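Local atomic coordinates of thiol-disulfide oxidoreductase (Bacteroides thetaiotaomicron, PDB entry 3FW2), a protein that probably acts as a thiol-disulfide oxidoreductase of the TlpA-like family, seen here as its C-terminal thioredoxin-fold domain. Residues S5-L16 with E107-Y115. Residues are numbered along the deposited sequence; the frame is centred on the assembly and turned at random. Where two conformers were deposited one is given.
Sequences SEIGKYAPFFSL and EVAKQYSIY
Y112 reaches from the end of helix 107-111 to the loop 5-16 and donates a hydrogen bond from its hydroxyl to the backbone carbonyl of P12, OH to O 2.7 Å. The donor lies in the carbonyl plane on a lone pair, at a C=O...O angle of 138°. CG of Y112 stands anti to its own carbonyl carbon (chi1 -80°), which aims the ring across at the loop, and P12 lies over one face: its CD makes a CH-pi contact 4.2 Å from the Y112 ring centroid. The same hydroxyl touches A11 CB and meets the F14 ring at its edge, near CD1, the F14 and Y112 side chains crossing at about a right angle. A phenylalanine in place of Y112 would probably leave the P12 carbonyl without this donor and open a small gap between A11 CB and the F14 edge.

Apolar packing continues toward the helix start: P12 CB lies 3.9 Å from Q111 CB, V108 CG2 4.0 Å from F14 CB, and L16 CD1 packs against both V108 methyls.

Two waters also bridge the segments. One bonds S113 OG and donates to Q111 O beside the Schellman motif ending the helix, its implausibly short link to S5 OG being doubtful; another donates to F13 O and Q111 OE1.

Within this thioredoxin fold, loop and short helix pack together against the central sheet: Y112 rests on I121 of strand 119-123, V108 on I75 of strand 70-76, and F14 reaches I38 of strand 35-41.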
loop_
_atom_site.group_PDB
_atom_site.type_symbol
_atom_site.label_atom_id
_atom_site.label_comp_id
_atom_site.label_asym_id
_atom_site.label_seq_id
_atom_site.Cartn_x
_atom_site.Cartn_y
_atom_site.Cartn_z
ATOM N N SER A 5 -2.448 -17.871 3.236
ATOM C CA SER A 5 -1.131 -17.491 3.761
ATOM C C SER A 5 -1.098 -17.454 5.295
ATOM O O SER A 5 -0.313 -16.722 5.871
ATOM C CB SER A 5 -0.680 -16.156 3.201
ATOM O OG SER A 5 -1.685 -15.208 3.445
ATOM N N GLU A 6 -1.906 -18.283 5.948
ATOM C CA GLU A 6 -1.795 -18.434 7.398
ATOM C C GLU A 6 -0.642 -19.365 7.792
ATOM O O GLU A 6 -0.225 -20.256 7.030
ATOM C CB GLU A 6 -3.129 -18.897 8.016
ATOM C CG GLU A 6 -3.534 -20.323 7.708
ATOM C CD GLU A 6 -4.763 -20.751 8.475
ATOM O OE1 GLU A 6 -5.850 -20.155 8.248
ATOM O OE2 GLU A 6 -4.639 -21.686 9.299
ATOM N N ILE A 7 -0.121 -19.148 9.003
ATOM C CA ILE A 7 0.991 -19.948 9.528
ATOM C C ILE A 7 0.685 -21.449 9.405
ATOM O O ILE A 7 -0.426 -21.880 9.663
ATOM C CB ILE A 7 1.364 -19.526 10.990
ATOM C CG1 ILE A 7 2.073 -18.148 10.960
ATOM C CG2 ILE A 7 2.257 -20.589 11.612
ATOM C CD1 ILE A 7 1.983 -17.380 12.311
ATOM N N GLY A 8 1.653 -22.238 8.949
ATOM C CA GLY A 8 1.483 -23.679 8.801
ATOM C C GLY A 8 0.973 -24.139 7.432
ATOM O O GLY A 8 1.050 -25.330 7.114
ATOM N N LYS A 9 0.472 -23.209 6.621
ATOM C CA LYS A 9 0.026 -23.513 5.256
ATOM C C LYS A 9 1.234 -23.511 4.369
ATOM O O LYS A 9 2.263 -22.947 4.736
ATOM C CB LYS A 9 -0.950 -22.450 4.763
ATOM C CG LYS A 9 -2.272 -22.405 5.500
ATOM C CD LYS A 9 -3.197 -23.495 5.028
ATOM C CE LYS A 9 -4.477 -23.547 5.871
ATOM N NZ LYS A 9 -5.252 -22.270 5.820
ATOM N N TYR A 10 1.132 -24.130 3.194
ATOM C CA TYR A 10 2.179 -24.004 2.197
ATOM C C TYR A 10 2.055 -22.647 1.510
ATOM O O TYR A 10 0.945 -22.228 1.187
ATOM C CB TYR A 10 2.049 -25.114 1.165
ATOM C CG TYR A 10 2.519 -26.456 1.647
ATOM C CD1 TYR A 10 3.872 -26.665 1.951
ATOM C CD2 TYR A 10 1.639 -27.532 1.758
ATOM C CE1 TYR A 10 4.340 -27.908 2.349
ATOM C CE2 TYR A 10 2.094 -28.787 2.167
ATOM C CZ TYR A 10 3.448 -28.967 2.463
ATOM O OH TYR A 10 3.931 -30.203 2.875
ATOM N N ALA A 11 3.198 -21.989 1.294
ATOM C CA ALA A 11 3.264 -20.663 0.653
ATOM C C ALA A 11 2.534 -20.665 -0.716
ATOM O O ALA A 11 2.809 -21.520 -1.526
ATOM C CB ALA A 11 4.750 -20.281 0.427
ATOM N N PRO A 12 1.663 -19.668 -0.986
ATOM C CA PRO A 12 1.176 -19.507 -2.368
ATOM C C PRO A 12 2.290 -19.346 -3.403
ATOM O O PRO A 12 3.368 -18.762 -3.116
ATOM C CB PRO A 12 0.331 -18.218 -2.309
ATOM C CG PRO A 12 -0.159 -18.145 -0.838
ATOM C CD PRO A 12 1.046 -18.696 -0.058
ATOM N N PHE A 13 2.053 -19.863 -4.598
ATOM C CA PHE A 13 3.073 -19.752 -5.629
ATOM C C PHE A 13 3.320 -18.313 -6.009
ATOM O O PHE A 13 2.382 -17.488 -6.011
ATOM C CB PHE A 13 2.625 -20.502 -6.853
ATOM C CG PHE A 13 3.600 -20.462 -7.966
ATOM C CD1 PHE A 13 4.788 -21.159 -7.890
ATOM C CD2 PHE A 13 3.291 -19.786 -9.117
ATOM C CE1 PHE A 13 5.692 -21.138 -8.982
ATOM C CE2 PHE A 13 4.179 -19.774 -10.190
ATOM C CZ PHE A 13 5.356 -20.421 -10.115
ATOM N N PHE A 14 4.579 -18.001 -6.274
ATOM C CA PHE A 14 4.891 -16.802 -6.988
ATOM C C PHE A 14 6.041 -17.039 -7.942
ATOM O O PHE A 14 6.834 -17.941 -7.737
ATOM C CB PHE A 14 5.242 -15.646 -6.032
ATOM C CG PHE A 14 6.451 -15.912 -5.231
ATOM C CD1 PHE A 14 6.337 -16.428 -3.969
ATOM C CD2 PHE A 14 7.744 -15.602 -5.744
ATOM C CE1 PHE A 14 7.481 -16.718 -3.198
ATOM C CE2 PHE A 14 8.865 -15.889 -5.000
ATOM C CZ PHE A 14 8.739 -16.433 -3.721
ATOM N N SER A 15 6.091 -16.203 -8.971
ATOM C CA SER A 15 7.144 -16.187 -9.940
ATOM C C SER A 15 7.239 -14.778 -10.450
ATOM O O SER A 15 6.353 -14.310 -11.155
ATOM C CB SER A 15 6.837 -17.147 -11.099
ATOM O OG SER A 15 7.792 -17.058 -12.152
ATOM N N LEU A 16 8.329 -14.114 -10.101
ATOM C CA LEU A 16 8.469 -12.682 -10.224
ATOM C C LEU A 16 9.819 -12.297 -10.782
ATOM O O LEU A 16 10.846 -12.885 -10.370
ATOM C CB LEU A 16 8.283 -12.063 -8.814
ATOM C CG LEU A 16 6.885 -12.194 -8.213
ATOM C CD1 LEU A 16 6.845 -11.873 -6.696
ATOM C CD2 LEU A 16 5.847 -11.366 -8.969
ATOM N N GLU A 107 -0.349 -9.647 -8.276
ATOM C CA GLU A 107 -1.014 -10.856 -7.766
ATOM C C GLU A 107 -0.414 -11.310 -6.431
ATOM O O GLU A 107 -1.121 -11.774 -5.550
ATOM C CB GLU A 107 -0.886 -12.021 -8.780
ATOM C CG GLU A 107 -1.725 -11.859 -10.023
ATOM C CD GLU A 107 -3.208 -11.862 -9.753
ATOM O OE1 GLU A 107 -3.753 -12.846 -9.210
ATOM O OE2 GLU A 107 -3.856 -10.888 -10.159
ATOM N N VAL A 108 0.881 -11.206 -6.288
ATOM C CA VAL A 108 1.563 -11.681 -5.083
ATOM C C VAL A 108 1.047 -10.966 -3.826
ATOM O O VAL A 108 0.919 -11.584 -2.741
ATOM C CB VAL A 108 3.122 -11.620 -5.198
ATOM C CG1 VAL A 108 3.630 -10.153 -5.301
ATOM C CG2 VAL A 108 3.789 -12.431 -4.085
ATOM N N ALA A 109 0.687 -9.700 -3.988
ATOM C CA ALA A 109 0.156 -8.921 -2.861
ATOM C C ALA A 109 -1.175 -9.435 -2.383
ATOM O O ALA A 109 -1.452 -9.441 -1.196
ATOM C CB ALA A 109 0.046 -7.407 -3.229
ATOM N N LYS A 110 -2.012 -9.842 -3.322
ATOM C CA LYS A 110 -3.272 -10.446 -2.997
ATOM C C LYS A 110 -3.045 -11.831 -2.444
ATOM O O LYS A 110 -3.684 -12.223 -1.444
ATOM C CB LYS A 110 -4.141 -10.490 -4.249
ATOM C CG LYS A 110 -4.309 -9.116 -4.894
ATOM C CD LYS A 110 -5.295 -9.124 -6.080
ATOM C CE LYS A 110 -4.581 -9.262 -7.396
ATOM N NZ LYS A 110 -5.520 -9.417 -8.564
ATOM N N GLN A 111 -2.192 -12.601 -3.085
ATOM C CA GLN A 111 -1.979 -14.009 -2.625
ATOM C C GLN A 111 -1.437 -14.089 -1.195
ATOM O O GLN A 111 -1.795 -15.010 -0.432
ATOM C CB GLN A 111 -1.045 -14.762 -3.573
ATOM C CG GLN A 111 -1.548 -14.971 -5.005
ATOM C CD GLN A 111 -2.812 -15.804 -5.038
ATOM O OE1 GLN A 111 -2.732 -17.001 -5.129
ATOM N NE2 GLN A 111 -3.980 -15.170 -4.921
ATOM N N TYR A 112 -0.576 -13.121 -0.838
ATOM C CA TYR A 112 0.031 -13.073 0.490
ATOM C C TYR A 112 -0.769 -12.168 1.457
ATOM O O TYR A 112 -0.273 -11.915 2.531
ATOM C CB TYR A 112 1.505 -12.629 0.408
ATOM C CG TYR A 112 2.318 -13.820 0.012
ATOM C CD1 TYR A 112 2.282 -14.271 -1.304
ATOM C CD2 TYR A 112 3.014 -14.578 0.969
ATOM C CE1 TYR A 112 3.006 -15.405 -1.682
ATOM C CE2 TYR A 112 3.746 -15.711 0.603
ATOM C CZ TYR A 112 3.733 -16.123 -0.737
ATOM O OH TYR A 112 4.417 -17.297 -1.050
ATOM N N SER A 113 -1.941 -11.674 1.036
ATOM C CA SER A 113 -2.853 -10.877 1.906
ATOM C C SER A 113 -2.098 -9.746 2.590
ATOM O O SER A 113 -2.209 -9.538 3.811
ATOM C CB SER A 113 -3.513 -11.774 2.950
ATOM O OG SER A 113 -4.259 -12.748 2.231
ATOM N N ILE A 114 -1.291 -9.026 1.815
ATOM C CA ILE A 114 -0.454 -7.933 2.362
ATOM C C ILE A 114 -1.398 -6.779 2.700
ATOM O O ILE A 114 -2.101 -6.208 1.811
ATOM C CB ILE A 114 0.623 -7.530 1.353
ATOM C CG1 ILE A 114 1.513 -8.721 1.053
ATOM C CG2 ILE A 114 1.495 -6.367 1.859
ATOM C CD1 ILE A 114 2.264 -9.330 2.236
ATOM N N TYR A 115 -1.510 -6.477 3.998
ATOM C CA TYR A 115 -2.430 -5.453 4.398
ATOM C C TYR A 115 -1.775 -4.121 4.676
ATOM O O TYR A 115 -2.453 -3.102 4.761
ATOM C CB TYR A 115 -3.246 -5.919 5.606
ATOM C CG TYR A 115 -2.457 -6.292 6.812
ATOM C CD1 TYR A 115 -1.987 -5.312 7.702
ATOM C CD2 TYR A 115 -2.203 -7.646 7.115
ATOM C CE1 TYR A 115 -1.262 -5.684 8.889
ATOM C CE2 TYR A 115 -1.454 -7.991 8.262
ATOM C CZ TYR A 115 -1.028 -7.028 9.134
ATOM O OH TYR A 115 -0.328 -7.367 10.275
HETATM O O HOH W 1 -3.366 -15.100 1.684
HETATM O O HOH W 2 -0.305 -18.045 -5.964
#